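PDB 2FHD: DNA repair protein rhp9/CRB2 from Schizosaccharomyces pombe, which probably recognises methylated histone H4 through its tandem Tudor domains during the cellular response to DNA damage. Local coordinates for residues F8-L13 with F139-D144; T73-I78 with V106-G111; T81-F86 with E112-V117. All coordinates share one frame; numbering follows the deposited sequence.

Contact 1. Residues F8-L13 with F139-D144; sequences FKNRVL and FSTLKD
T141 brings the C-terminal tail against the 3-10 turn of residues 8-10, which leads into strand 11-15 of the first Tudor domain. Its CB points toward the turn, and CG2, set anti to the backbone N, approaches the carbonyl O of K9 at 4.0 Å. The same methyl packs against the amide of N10, 4.2 Å from OD1. On the other branch, OG1 is hydrogen-bonded to S138 OG, a bond within the tail consistent with this rotamer, and makes a weak hydrogen bond with R61 NH2. A small, beta-branched residue suits this place, since the hydroxyl can bond while the methyl packs on the turn. Farther along, K143 brings its aliphatic part to N10, and CD lies 3.4 Å from ND2 while the two side chains slide past each other in opposite directions. The lysine chain is bent at both chi3 and chi4, and its side chain also packs on L28 and P31 of strand 23-32. N10 ND2 has its polar partner there as well, in a hydrogen bond to the carbonyl O of L28; a short amide suits a buried place where a main-chain acceptor must be met. Each close pair sets a carbon of the tail against a polar atom of the turn, so the contact rests on van der Waals packing, which implies little directional restraint.

Contact 2. Residues T73-I78 with V106-G111; sequences TRLGKI and VILAHG
I78 and H110 meet at the surface of the second Tudor domain, an SH3-like fold, where the type II' beta turn L75-I78 faces strand 105-110. The turn has G76 at its second position with a positive phi (64°), easy for glycine, and it is closed by a weak bond from I78 N to L75 O, 3.4 Å long. Across the contact the aromatic interaction is CH-pi: I78 CG2 sits over a face of the H110 imidazole, 3.9 Å from the ring centroid and 17° off the normal, the two side chains crossing at about a right angle. H110 CG is anti to its backbone N (chi1 179°), which swings the ring out toward the turn. ND1 is hydrogen-bonded to the carbonyl O of K79, and H80 meets the same ring at an inclined angle. Histidine suits this place because one flat group can accept a methyl on its face while bonding through a nitrogen. The apolar part lies deeper. L108 is buried, packing also on V70 and S72, and L75 reaches in from the turn to cover it, so that two leucine methyls meet, CD1 of L75 and CD1 of L108, 4.2 Å apart.

Contact 3. Residues T81-F86 with E112-V117; sequences TVVKTF and EIEVTV
At a classic beta bulge in strand 80-86, formed where V83 and K84 both face I107, V83 meets E114 of strand 113-118. These strands are not direct neighbours: strand 105-110 runs between them, and side chains reach across it, with I107 packing on V83, E114 and T116. At the bulge the backbone of V83 turns to psi -57°, and its CB points toward the far strand. Both methyls lie against one carboxylate oxygen, a van der Waals contact only, with CG2 3.5 Å and CG1 3.7 Å from E114 OE2. The glutamate reaches this far because its chain is extended beyond CG, and it crosses the valine at about a right angle. A long side chain suits E114, which must span a strand, whereas branched valine suits a place where it also packs on I107 and A109. At the other end F86 and T116 make a looser contact, F86 CZ to T116 CG2 at 4.2 Å. The phenylalanine side chain also packs on M105 of the middle strand, and the methyl of T116 meets its ring obliquely. Such packing between alternate strands over a central one belongs to the antiparallel beta meander of SH3-like Tudor domains.

Contacts 2 and 3 both involve one antiparallel sheet of the second Tudor domain, contact 2 setting a turn against it. Their centres are 8 Å apart, and strand 105-110 joins them: I107 O to V83 N is a probable hydrogen bond of 2.6 Å, and V106 N to V117 O one of 2.7 Å. Contact 1 lies on the opposite side of the chain's centre, about 27 Å from contact 2 between centres, and ties the C-terminal tail to the first Tudor domain. Contacts 1 and 2 are partly buried, each with one buried residue, N10 and L108 respectively; contact 3 is a surface contact. Contact 2 adds leucine packing to its exposed imidazole, contact 1 sets a methyl and methylenes against carbonyl and amide atoms, and contact 3 sets methyls against a carboxylate.

Contact 1. Residues F8-L13 with F139-D144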
ATOM      1  N   PHE A   8      11.911  17.188   2.683  1.00 31.05           N
ATOM      2  CA  PHE A   8      11.752  17.848   1.373  1.00 31.13           C
ATOM      3  C   PHE A   8      12.947  17.563   0.454  1.00 30.12           C
ATOM      4  O   PHE A   8      12.796  17.506  -0.749  1.00 30.20           O
ATOM      5  CB  PHE A   8      11.515  19.382   1.507  1.00 30.37           C
ATOM      6  CG  PHE A   8      12.731  20.175   2.042  1.00 30.97           C
ATOM      7  CD1 PHE A   8      12.853  20.473   3.389  1.00 31.37           C
ATOM      8  CD2 PHE A   8      13.724  20.622   1.184  1.00 29.33           C
ATOM      9  CE1 PHE A   8      13.921  21.221   3.844  1.00 31.50           C
ATOM     10  CE2 PHE A   8      14.797  21.386   1.629  1.00 31.48           C
ATOM     11  CZ  PHE A   8      14.904  21.686   2.950  1.00 31.58           C
ATOM     12  N   LYS A   9      14.111  17.388   1.058  1.00 29.59           N
ATOM     13  CA  LYS A   9      15.359  16.998   0.383  1.00 29.19           C
ATOM     14  C   LYS A   9      15.260  15.655  -0.410  1.00 27.80           C
ATOM     15  O   LYS A   9      16.020  15.449  -1.325  1.00 25.71           O
ATOM     16  CB  LYS A   9      16.453  16.946   1.451  1.00 30.98           C
ATOM     17  CG  LYS A   9      16.831  18.350   1.883  1.00 35.62           C
ATOM     18  CD  LYS A   9      17.477  18.448   3.270  1.00 43.49           C
ATOM     19  CE  LYS A   9      18.316  19.773   3.413  1.00 44.35           C
ATOM     20  NZ  LYS A   9      19.141  19.904   4.709  1.00 46.53           N
ATOM     21  N   ASN A  10      14.299  14.789  -0.048  1.00 26.04           N
ATOM     22  CA  ASN A  10      13.874  13.634  -0.854  1.00 26.97           C
ATOM     23  C   ASN A  10      12.990  13.887  -2.111  1.00 26.06           C
ATOM     24  O   ASN A  10      12.656  12.929  -2.830  1.00 24.14           O
ATOM     25  CB  ASN A  10      13.134  12.604  -0.016  1.00 26.81           C
ATOM     26  CG  ASN A  10      14.042  11.952   1.003  1.00 33.27           C
ATOM     27  OD1 ASN A  10      14.752  12.651   1.714  1.00 30.70           O
ATOM     28  ND2 ASN A  10      14.053  10.598   1.052  1.00 40.13           N
ATOM     29  N   ARG A  11      12.635  15.138  -2.375  1.00 23.84           N
ATOM     30  CA  ARG A  11      11.900  15.434  -3.603  1.00 23.29           C
ATOM     31  C   ARG A  11      12.739  15.249  -4.873  1.00 22.01           C
ATOM     32  O   ARG A  11      13.848  15.802  -5.004  1.00 20.90           O
ATOM     33  CB  ARG A  11      11.297  16.845  -3.528  1.00 21.76           C
ATOM     34  CG  ARG A  11      10.306  17.043  -2.359  1.00 21.43           C
ATOM     35  CD  ARG A  11       9.013  16.219  -2.581  1.00 16.92           C
ATOM     36  NE  ARG A  11       8.183  16.814  -3.601  1.00 20.64           N
ATOM     37  CZ  ARG A  11       7.150  16.194  -4.148  1.00 23.24           C
ATOM     38  NH1 ARG A  11       6.914  14.961  -3.790  1.00 16.69           N
ATOM     39  NH2 ARG A  11       6.372  16.790  -5.066  1.00 25.08           N
ATOM     40  N   VAL A  12      12.157  14.514  -5.820  1.00 22.06           N
ATOM     41  CA  VAL A  12      12.802  14.166  -7.086  1.00 22.88           C
ATOM     42  C   VAL A  12      11.845  14.470  -8.233  1.00 24.18           C
ATOM     43  O   VAL A  12      10.653  14.751  -7.992  1.00 25.45           O
ATOM     44  CB  VAL A  12      13.304  12.631  -7.133  1.00 22.91           C
ATOM     45  CG1 VAL A  12      14.466  12.454  -6.093  1.00 21.81           C
ATOM     46  CG2 VAL A  12      12.148  11.579  -6.802  1.00 20.80           C
ATOM     47  N   LEU A  13      12.389  14.423  -9.441  1.00 22.63           N
ATOM     48  CA  LEU A  13      11.663  14.296 -10.662  1.00 23.39           C
ATOM     49  C   LEU A  13      11.960  12.848 -11.119  1.00 22.85           C
ATOM     50  O   LEU A  13      13.123  12.454 -11.295  1.00 23.54           O
ATOM     51  CB  LEU A  13      12.156  15.343 -11.679  1.00 22.92           C
ATOM     52  CG  LEU A  13      11.717  16.798 -11.377  1.00 25.05           C
ATOM     53  CD1 LEU A  13      12.590  17.857 -12.107  1.00 22.22           C
ATOM     54  CD2 LEU A  13      10.203  17.072 -11.719  1.00 21.75           C
ATOM     55  N   PHE A 139      24.888  12.227  -2.432  1.00 35.65           N
ATOM     56  CA  PHE A 139      25.206  11.402  -1.252  1.00 35.93           C
ATOM     57  C   PHE A 139      24.414  11.757   0.013  1.00 37.18           C
ATOM     58  O   PHE A 139      23.883  10.855   0.676  1.00 35.17           O
ATOM     59  CB  PHE A 139      26.665  11.522  -0.854  1.00 36.27           C
ATOM     60  CG  PHE A 139      27.094  10.430   0.048  1.00 36.02           C
ATOM     61  CD1 PHE A 139      27.199   9.105  -0.445  1.00 38.51           C
ATOM     62  CD2 PHE A 139      27.321  10.683   1.405  1.00 38.60           C
ATOM     63  CE1 PHE A 139      27.584   8.065   0.389  1.00 34.08           C
ATOM     64  CE2 PHE A 139      27.687   9.647   2.247  1.00 36.28           C
ATOM     65  CZ  PHE A 139      27.810   8.340   1.723  1.00 36.78           C
ATOM     66  N   SER A 140      24.358  13.049   0.361  1.00 38.52           N
ATOM     67  CA  SER A 140      23.535  13.452   1.539  1.00 40.93           C
ATOM     68  C   SER A 140      22.083  12.965   1.513  1.00 41.55           C
ATOM     69  O   SER A 140      21.564  12.687   2.581  1.00 41.36           O
ATOM     70  CB  SER A 140      23.562  14.949   1.825  1.00 40.82           C
ATOM     71  OG  SER A 140      23.299  15.656   0.651  1.00 42.06           O
ATOM     72  N   THR A 141      21.451  12.792   0.339  1.00 42.42           N
ATOM     73  CA  THR A 141      20.193  11.993   0.251  1.00 44.38           C
ATOM     74  C   THR A 141      20.430  10.465   0.514  1.00 44.19           C
ATOM     75  O   THR A 141      21.186   9.806  -0.176  1.00 42.60           O
ATOM     76  CB  THR A 141      19.433  12.284  -1.107  1.00 44.70           C
ATOM     77  OG1 THR A 141      19.599  13.666  -1.494  1.00 45.00           O
ATOM     78  CG2 THR A 141      17.931  11.957  -0.978  1.00 42.92           C
ATOM     79  N   LEU A 142      19.799   9.914   1.560  1.00 48.85           N
ATOM     80  CA  LEU A 142      20.275   8.551   2.299  1.00 49.32           C
ATOM     81  C   LEU A 142      19.863   8.400   3.895  1.00 49.89           C
ATOM     82  O   LEU A 142      20.391   9.194   4.709  1.00 49.73           O
ATOM     83  CB  LEU A 142      21.805   8.241   2.103  1.00 47.29           C
ATOM     84  CG  LEU A 142      22.248   7.195   3.184  1.00 51.56           C
ATOM     85  CD1 LEU A 142      23.451   6.227   2.769  1.00 57.09           C
ATOM     86  CD2 LEU A 142      22.341   7.648   4.736  1.00 41.90           C
ATOM     87  N   LYS A 143      18.979   7.454   4.366  1.00 49.38           N
ATOM     88  CA  LYS A 143      18.084   6.492   3.617  1.00 48.35           C
ATOM     89  C   LYS A 143      18.063   4.965   3.904  1.00 47.69           C
ATOM     90  O   LYS A 143      19.092   4.275   3.932  1.00 47.28           O
ATOM     91  CB  LYS A 143      17.941   6.789   2.123  1.00 48.34           C
ATOM     92  CG  LYS A 143      16.886   7.954   1.954  1.00 49.42           C
ATOM     93  CD  LYS A 143      16.434   8.262   0.554  1.00 41.47           C
ATOM     94  CE  LYS A 143      16.030   7.045  -0.097  1.00 38.00           C
ATOM     95  NZ  LYS A 143      17.303   6.732  -0.821  1.00 48.02           N
ATOM     96  N   ASP A 144      16.844   4.451   4.067  1.00 46.85           N
ATOM     97  CA  ASP A 144      16.612   3.057   4.504  1.00 46.79           C
ATOM     98  C   ASP A 144      15.941   2.105   3.516  1.00 45.04           C
ATOM     99  O   ASP A 144      14.903   2.428   2.971  1.00 44.30           O
ATOM    100  CB  ASP A 144      15.714   3.093   5.726  1.00 47.38           C
ATOM    101  CG  ASP A 144      16.469   3.333   6.974  1.00 54.78           C
ATOM    102  OD1 ASP A 144      17.106   2.370   7.477  1.00 64.25           O
ATOM    103  OD2 ASP A 144      16.401   4.458   7.498  1.00 58.57           O
TER

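Contact 2. Residues T73-I78 with V106-G111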
ATOM      1  N   THR A  73       1.537  21.831 -15.969  1.00 26.91           N
ATOM      2  CA  THR A  73       0.148  21.428 -15.915  1.00 29.96           C
ATOM      3  C   THR A  73      -0.990  22.539 -16.100  1.00 29.69           C
ATOM      4  O   THR A  73      -2.059  22.228 -16.537  1.00 31.50           O
ATOM      5  CB  THR A  73       0.092  20.641 -14.546  1.00 29.77           C
ATOM      6  OG1 THR A  73       0.030  19.228 -14.777  1.00 33.78           O
ATOM      7  CG2 THR A  73      -0.874  21.112 -13.648  1.00 26.93           C
ATOM      8  N   ARG A  74      -0.720  23.790 -15.799  1.00 28.66           N
ATOM      9  CA  ARG A  74      -1.605  24.879 -15.971  1.00 30.74           C
ATOM     10  C   ARG A  74      -1.428  25.675 -17.259  1.00 32.74           C
ATOM     11  O   ARG A  74      -2.236  26.590 -17.521  1.00 33.19           O
ATOM     12  CB  ARG A  74      -1.348  25.846 -14.841  1.00 31.46           C
ATOM     13  CG  ARG A  74      -1.732  25.146 -13.500  1.00 34.93           C
ATOM     14  CD  ARG A  74      -1.819  26.145 -12.438  1.00 35.26           C
ATOM     15  NE  ARG A  74      -2.292  25.551 -11.193  1.00 34.53           N
ATOM     16  CZ  ARG A  74      -2.460  26.293 -10.091  1.00 37.20           C
ATOM     17  NH1 ARG A  74      -2.240  27.651 -10.154  1.00 27.25           N
ATOM     18  NH2 ARG A  74      -2.921  25.704  -8.977  1.00 33.93           N
ATOM     19  N   LEU A  75      -0.387  25.350 -18.044  1.00 31.84           N
ATOM     20  CA  LEU A  75      -0.106  25.998 -19.324  1.00 32.61           C
ATOM     21  C   LEU A  75      -0.137  24.986 -20.517  1.00 33.78           C
ATOM     22  O   LEU A  75       0.597  25.142 -21.456  1.00 34.00           O
ATOM     23  CB  LEU A  75       1.270  26.654 -19.272  1.00 29.74           C
ATOM     24  CG  LEU A  75       1.313  27.476 -17.981  1.00 31.64           C
ATOM     25  CD1 LEU A  75       2.724  28.001 -17.732  1.00 26.66           C
ATOM     26  CD2 LEU A  75       0.266  28.636 -17.982  1.00 26.86           C
ATOM     27  N   GLY A  76      -0.921  23.927 -20.438  1.00 34.76           N
ATOM     28  CA  GLY A  76      -1.039  23.025 -21.568  1.00 35.99           C
ATOM     29  C   GLY A  76       0.303  22.368 -21.829  1.00 37.83           C
ATOM     30  O   GLY A  76       1.011  21.994 -20.878  1.00 38.71           O
ATOM     31  N   LYS A  77       0.667  22.250 -23.117  1.00 37.30           N
ATOM     32  CA  LYS A  77       1.895  21.547 -23.545  1.00 37.53           C
ATOM     33  C   LYS A  77       2.989  22.549 -23.968  1.00 35.87           C
ATOM     34  O   LYS A  77       4.007  22.156 -24.533  1.00 38.16           O
ATOM     35  CB  LYS A  77       1.583  20.593 -24.709  1.00 37.12           C
ATOM     36  CG  LYS A  77       1.425  19.141 -24.351  1.00 45.74           C
ATOM     37  CD  LYS A  77       0.033  18.553 -24.552  1.00 54.79           C
ATOM     38  CE  LYS A  77      -0.560  18.797 -25.969  1.00 59.10           C
ATOM     39  NZ  LYS A  77       0.030  17.853 -26.974  1.00 60.91           N
ATOM     40  N   ILE A  78       2.778  23.825 -23.663  1.00 33.68           N
ATOM     41  CA  ILE A  78       3.650  24.896 -24.070  1.00 31.25           C
ATOM     42  C   ILE A  78       4.931  24.822 -23.247  1.00 30.10           C
ATOM     43  O   ILE A  78       4.901  24.865 -22.031  1.00 29.66           O
ATOM     44  CB  ILE A  78       2.985  26.253 -23.763  1.00 32.11           C
ATOM     45  CG1 ILE A  78       1.603  26.368 -24.413  1.00 30.64           C
ATOM     46  CG2 ILE A  78       3.867  27.355 -24.245  1.00 30.10           C
ATOM     47  CD1 ILE A  78       0.795  27.690 -23.975  1.00 29.92           C
ATOM     48  N   VAL A 106       7.462  28.667  -9.045  1.00 25.77           N
ATOM     49  CA  VAL A 106       8.439  28.892 -10.081  1.00 24.43           C
ATOM     50  C   VAL A 106       7.940  29.925 -11.106  1.00 24.30           C
ATOM     51  O   VAL A 106       6.774  29.910 -11.503  1.00 26.93           O
ATOM     52  CB  VAL A 106       8.851  27.532 -10.742  1.00 22.97           C
ATOM     53  CG1 VAL A 106       7.669  26.880 -11.354  1.00 17.21           C
ATOM     54  CG2 VAL A 106      10.008  27.742 -11.748  1.00 18.98           C
ATOM     55  N   ILE A 107       8.829  30.791 -11.532  1.00 23.86           N
ATOM     56  CA  ILE A 107       8.584  31.671 -12.667  1.00 24.95           C
ATOM     57  C   ILE A 107       9.168  31.064 -13.993  1.00 24.17           C
ATOM     58  O   ILE A 107      10.360  30.691 -14.093  1.00 24.40           O
ATOM     59  CB  ILE A 107       9.219  33.081 -12.389  1.00 24.45           C
ATOM     60  CG1 ILE A 107       8.771  33.647 -11.052  1.00 24.13           C
ATOM     61  CG2 ILE A 107       8.973  34.056 -13.595  1.00 25.39           C
ATOM     62  CD1 ILE A 107       9.707  34.877 -10.603  1.00 27.19           C
ATOM     63  N   LEU A 108       8.292  30.972 -14.988  1.00 25.21           N
ATOM     64  CA  LEU A 108       8.484  30.357 -16.301  1.00 24.38           C
ATOM     65  C   LEU A 108       8.357  31.401 -17.401  1.00 26.45           C
ATOM     66  O   LEU A 108       7.518  32.286 -17.291  1.00 28.27           O
ATOM     67  CB  LEU A 108       7.386  29.364 -16.512  1.00 21.71           C
ATOM     68  CG  LEU A 108       7.452  28.192 -15.544  1.00 22.49           C
ATOM     69  CD1 LEU A 108       6.368  27.168 -15.874  1.00 21.19           C
ATOM     70  CD2 LEU A 108       8.856  27.548 -15.579  1.00 17.39           C
ATOM     71  N   ALA A 109       9.170  31.298 -18.463  1.00 26.99           N
ATOM     72  CA  ALA A 109       9.165  32.239 -19.592  1.00 26.53           C
ATOM     73  C   ALA A 109       8.904  31.517 -20.880  1.00 28.55           C
ATOM     74  O   ALA A 109       9.338  30.383 -21.108  1.00 28.80           O
ATOM     75  CB  ALA A 109      10.488  32.990 -19.678  1.00 23.57           C
ATOM     76  N   HIS A 110       8.131  32.156 -21.728  1.00 31.57           N
ATOM     77  CA  HIS A 110       7.908  31.650 -23.069  1.00 34.37           C
ATOM     78  C   HIS A 110       7.988  32.846 -23.934  1.00 36.39           C
ATOM     79  O   HIS A 110       7.010  33.567 -24.171  1.00 38.10           O
ATOM     80  CB  HIS A 110       6.611  30.921 -23.271  1.00 33.59           C
ATOM     81  CG  HIS A 110       6.425  30.445 -24.670  1.00 36.56           C
ATOM     82  ND1 HIS A 110       6.959  29.261 -25.128  1.00 35.59           N
ATOM     83  CD2 HIS A 110       5.763  30.994 -25.726  1.00 36.70           C
ATOM     84  CE1 HIS A 110       6.641  29.106 -26.404  1.00 35.20           C
ATOM     85  NE2 HIS A 110       5.912  30.140 -26.786  1.00 33.28           N
ATOM     86  N   GLY A 111       9.191  33.007 -24.454  1.00 38.22           N
ATOM     87  CA  GLY A 111       9.594  34.215 -25.033  1.00 38.78           C
ATOM     88  C   GLY A 111      10.130  34.967 -23.828  1.00 40.41           C
ATOM     89  O   GLY A 111      10.946  34.449 -22.975  1.00 41.01           O
TER

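Contact 3. Residues T81-F86 with E112-V117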
ATOM      1  N   THR A  81      10.978  28.182 -20.250  1.00 27.02           N
ATOM      2  CA  THR A  81      12.242  28.053 -19.562  1.00 26.97           C
ATOM      3  C   THR A  81      12.056  28.594 -18.113  1.00 25.62           C
ATOM      4  O   THR A  81      11.225  29.478 -17.826  1.00 27.03           O
ATOM      5  CB  THR A  81      13.432  28.776 -20.308  1.00 26.39           C
ATOM      6  OG1 THR A  81      13.099  30.167 -20.441  1.00 33.13           O
ATOM      7  CG2 THR A  81      13.526  28.286 -21.690  1.00 29.33           C
ATOM      8  N   VAL A  82      12.828  28.033 -17.202  1.00 24.01           N
ATOM      9  CA  VAL A  82      12.799  28.423 -15.887  1.00 23.26           C
ATOM     10  C   VAL A  82      13.506  29.759 -15.735  1.00 24.65           C
ATOM     11  O   VAL A  82      14.614  30.013 -16.231  1.00 23.15           O
ATOM     12  CB  VAL A  82      13.415  27.325 -15.008  1.00 25.01           C
ATOM     13  CG1 VAL A  82      13.593  27.829 -13.566  1.00 22.45           C
ATOM     14  CG2 VAL A  82      12.548  25.980 -15.097  1.00 20.49           C
ATOM     15  N   VAL A  83      12.819  30.651 -15.045  1.00 25.96           N
ATOM     16  CA  VAL A  83      13.431  31.926 -14.704  1.00 25.61           C
ATOM     17  C   VAL A  83      13.980  31.839 -13.293  1.00 24.71           C
ATOM     18  O   VAL A  83      15.141  31.985 -13.157  1.00 25.81           O
ATOM     19  CB  VAL A  83      12.444  33.166 -14.915  1.00 26.72           C
ATOM     20  CG1 VAL A  83      13.166  34.462 -14.450  1.00 23.98           C
ATOM     21  CG2 VAL A  83      12.041  33.276 -16.372  1.00 21.18           C
ATOM     22  N   LYS A  84      13.182  31.524 -12.278  1.00 25.05           N
ATOM     23  CA  LYS A  84      13.631  31.499 -10.873  1.00 25.70           C
ATOM     24  C   LYS A  84      12.657  30.707 -10.035  1.00 25.51           C
ATOM     25  O   LYS A  84      11.473  30.723 -10.289  1.00 28.37           O
ATOM     26  CB  LYS A  84      13.751  32.944 -10.319  1.00 25.63           C
ATOM     27  CG  LYS A  84      14.187  33.067  -8.824  1.00 29.41           C
ATOM     28  CD  LYS A  84      14.776  34.442  -8.399  1.00 31.98           C
ATOM     29  CE  LYS A  84      16.342  34.476  -8.568  1.00 41.59           C
ATOM     30  NZ  LYS A  84      17.016  33.516  -7.533  1.00 47.57           N
ATOM     31  N   THR A  85      13.125  29.973  -9.048  1.00 25.20           N
ATOM     32  CA  THR A  85      12.228  29.310  -8.096  1.00 26.11           C
ATOM     33  C   THR A  85      12.383  30.091  -6.761  1.00 27.28           C
ATOM     34  O   THR A  85      13.468  30.687  -6.488  1.00 27.63           O
ATOM     35  CB  THR A  85      12.705  27.866  -7.835  1.00 25.39           C
ATOM     36  OG1 THR A  85      14.077  27.982  -7.481  1.00 27.01           O
ATOM     37  CG2 THR A  85      12.604  26.939  -9.101  1.00 20.52           C
ATOM     38  N   PHE A  86      11.316  30.111  -5.959  1.00 26.59           N
ATOM     39  CA  PHE A  86      11.346  30.762  -4.703  1.00 26.40           C
ATOM     40  C   PHE A  86      10.347  30.141  -3.754  1.00 26.82           C
ATOM     41  O   PHE A  86       9.500  29.374  -4.185  1.00 26.28           O
ATOM     42  CB  PHE A  86      11.155  32.300  -4.895  1.00 26.11           C
ATOM     43  CG  PHE A  86       9.796  32.709  -5.393  1.00 27.09           C
ATOM     44  CD1 PHE A  86       9.542  32.811  -6.745  1.00 21.50           C
ATOM     45  CD2 PHE A  86       8.766  33.038  -4.500  1.00 27.28           C
ATOM     46  CE1 PHE A  86       8.307  33.249  -7.218  1.00 24.95           C
ATOM     47  CE2 PHE A  86       7.509  33.487  -4.970  1.00 26.86           C
ATOM     48  CZ  PHE A  86       7.266  33.560  -6.372  1.00 24.69           C
ATOM     49  N   GLU A 112       9.647  36.190 -23.761  1.00 39.22           N
ATOM     50  CA  GLU A 112       9.882  37.021 -22.648  1.00 39.58           C
ATOM     51  C   GLU A 112       8.558  37.310 -21.916  1.00 36.40           C
ATOM     52  O   GLU A 112       8.465  38.277 -21.199  1.00 35.69           O
ATOM     53  CB  GLU A 112      10.416  38.301 -23.203  1.00 42.43           C
ATOM     54  CG  GLU A 112       9.584  38.808 -24.392  1.00 49.39           C
ATOM     55  CD  GLU A 112      10.259  40.001 -24.999  1.00 57.77           C
ATOM     56  OE1 GLU A 112      11.483  39.802 -25.353  1.00 58.72           O
ATOM     57  OE2 GLU A 112       9.585  41.099 -25.054  1.00 56.41           O
ATOM     58  N   ILE A 113       7.579  36.432 -22.089  1.00 32.74           N
ATOM     59  CA  ILE A 113       6.386  36.464 -21.335  1.00 30.72           C
ATOM     60  C   ILE A 113       6.508  35.497 -20.138  1.00 29.91           C
ATOM     61  O   ILE A 113       6.587  34.291 -20.306  1.00 30.24           O
ATOM     62  CB  ILE A 113       5.175  36.204 -22.266  1.00 31.29           C
ATOM     63  CG1 ILE A 113       5.015  37.402 -23.237  1.00 32.51           C
ATOM     64  CG2 ILE A 113       3.867  35.973 -21.482  1.00 23.81           C
ATOM     65  CD1 ILE A 113       4.912  36.910 -24.629  1.00 42.23           C
ATOM     66  N   GLU A 114       6.481  36.058 -18.940  1.00 27.73           N
ATOM     67  CA  GLU A 114       6.679  35.310 -17.709  1.00 27.88           C
ATOM     68  C   GLU A 114       5.346  35.086 -17.037  1.00 27.96           C
ATOM     69  O   GLU A 114       4.433  35.971 -17.112  1.00 27.68           O
ATOM     70  CB  GLU A 114       7.602  36.075 -16.759  1.00 27.37           C
ATOM     71  CG  GLU A 114       8.918  36.381 -17.408  1.00 31.84           C
ATOM     72  CD  GLU A 114       9.899  36.980 -16.488  1.00 38.24           C
ATOM     73  OE1 GLU A 114       9.542  37.777 -15.631  1.00 43.04           O
ATOM     74  OE2 GLU A 114      11.082  36.670 -16.604  1.00 44.49           O
ATOM     75  N   VAL A 115       5.263  33.927 -16.376  1.00 26.22           N
ATOM     76  CA  VAL A 115       4.132  33.503 -15.593  1.00 26.66           C
ATOM     77  C   VAL A 115       4.701  32.890 -14.361  1.00 26.11           C
ATOM     78  O   VAL A 115       5.714  32.174 -14.434  1.00 25.82           O
ATOM     79  CB  VAL A 115       3.340  32.345 -16.304  1.00 27.84           C
ATOM     80  CG1 VAL A 115       2.039  31.987 -15.509  1.00 31.00           C
ATOM     81  CG2 VAL A 115       2.902  32.760 -17.564  1.00 27.84           C
ATOM     82  N   THR A 116       4.012  33.079 -13.238  1.00 25.75           N
ATOM     83  CA  THR A 116       4.394  32.478 -11.959  1.00 25.80           C
ATOM     84  C   THR A 116       3.449  31.315 -11.679  1.00 27.27           C
ATOM     85  O   THR A 116       2.251  31.484 -11.809  1.00 28.97           O
ATOM     86  CB  THR A 116       4.298  33.468 -10.840  1.00 26.48           C
ATOM     87  OG1 THR A 116       5.256  34.483 -11.063  1.00 26.59           O
ATOM     88  CG2 THR A 116       4.588  32.815  -9.493  1.00 24.96           C
ATOM     89  N   VAL A 117       3.982  30.138 -11.341  1.00 26.71           N
ATOM     90  CA  VAL A 117       3.155  28.941 -11.221  1.00 25.40           C
ATOM     91  C   VAL A 117       3.656  28.109  -9.998  1.00 24.02           C
ATOM     92  O   VAL A 117       4.818  28.274  -9.588  1.00 24.55           O
ATOM     93  CB  VAL A 117       3.301  28.237 -12.587  1.00 27.56           C
ATOM     94  CG1 VAL A 117       3.973  26.886 -12.530  1.00 24.59           C
ATOM     95  CG2 VAL A 117       2.050  28.402 -13.536  1.00 23.28           C
TER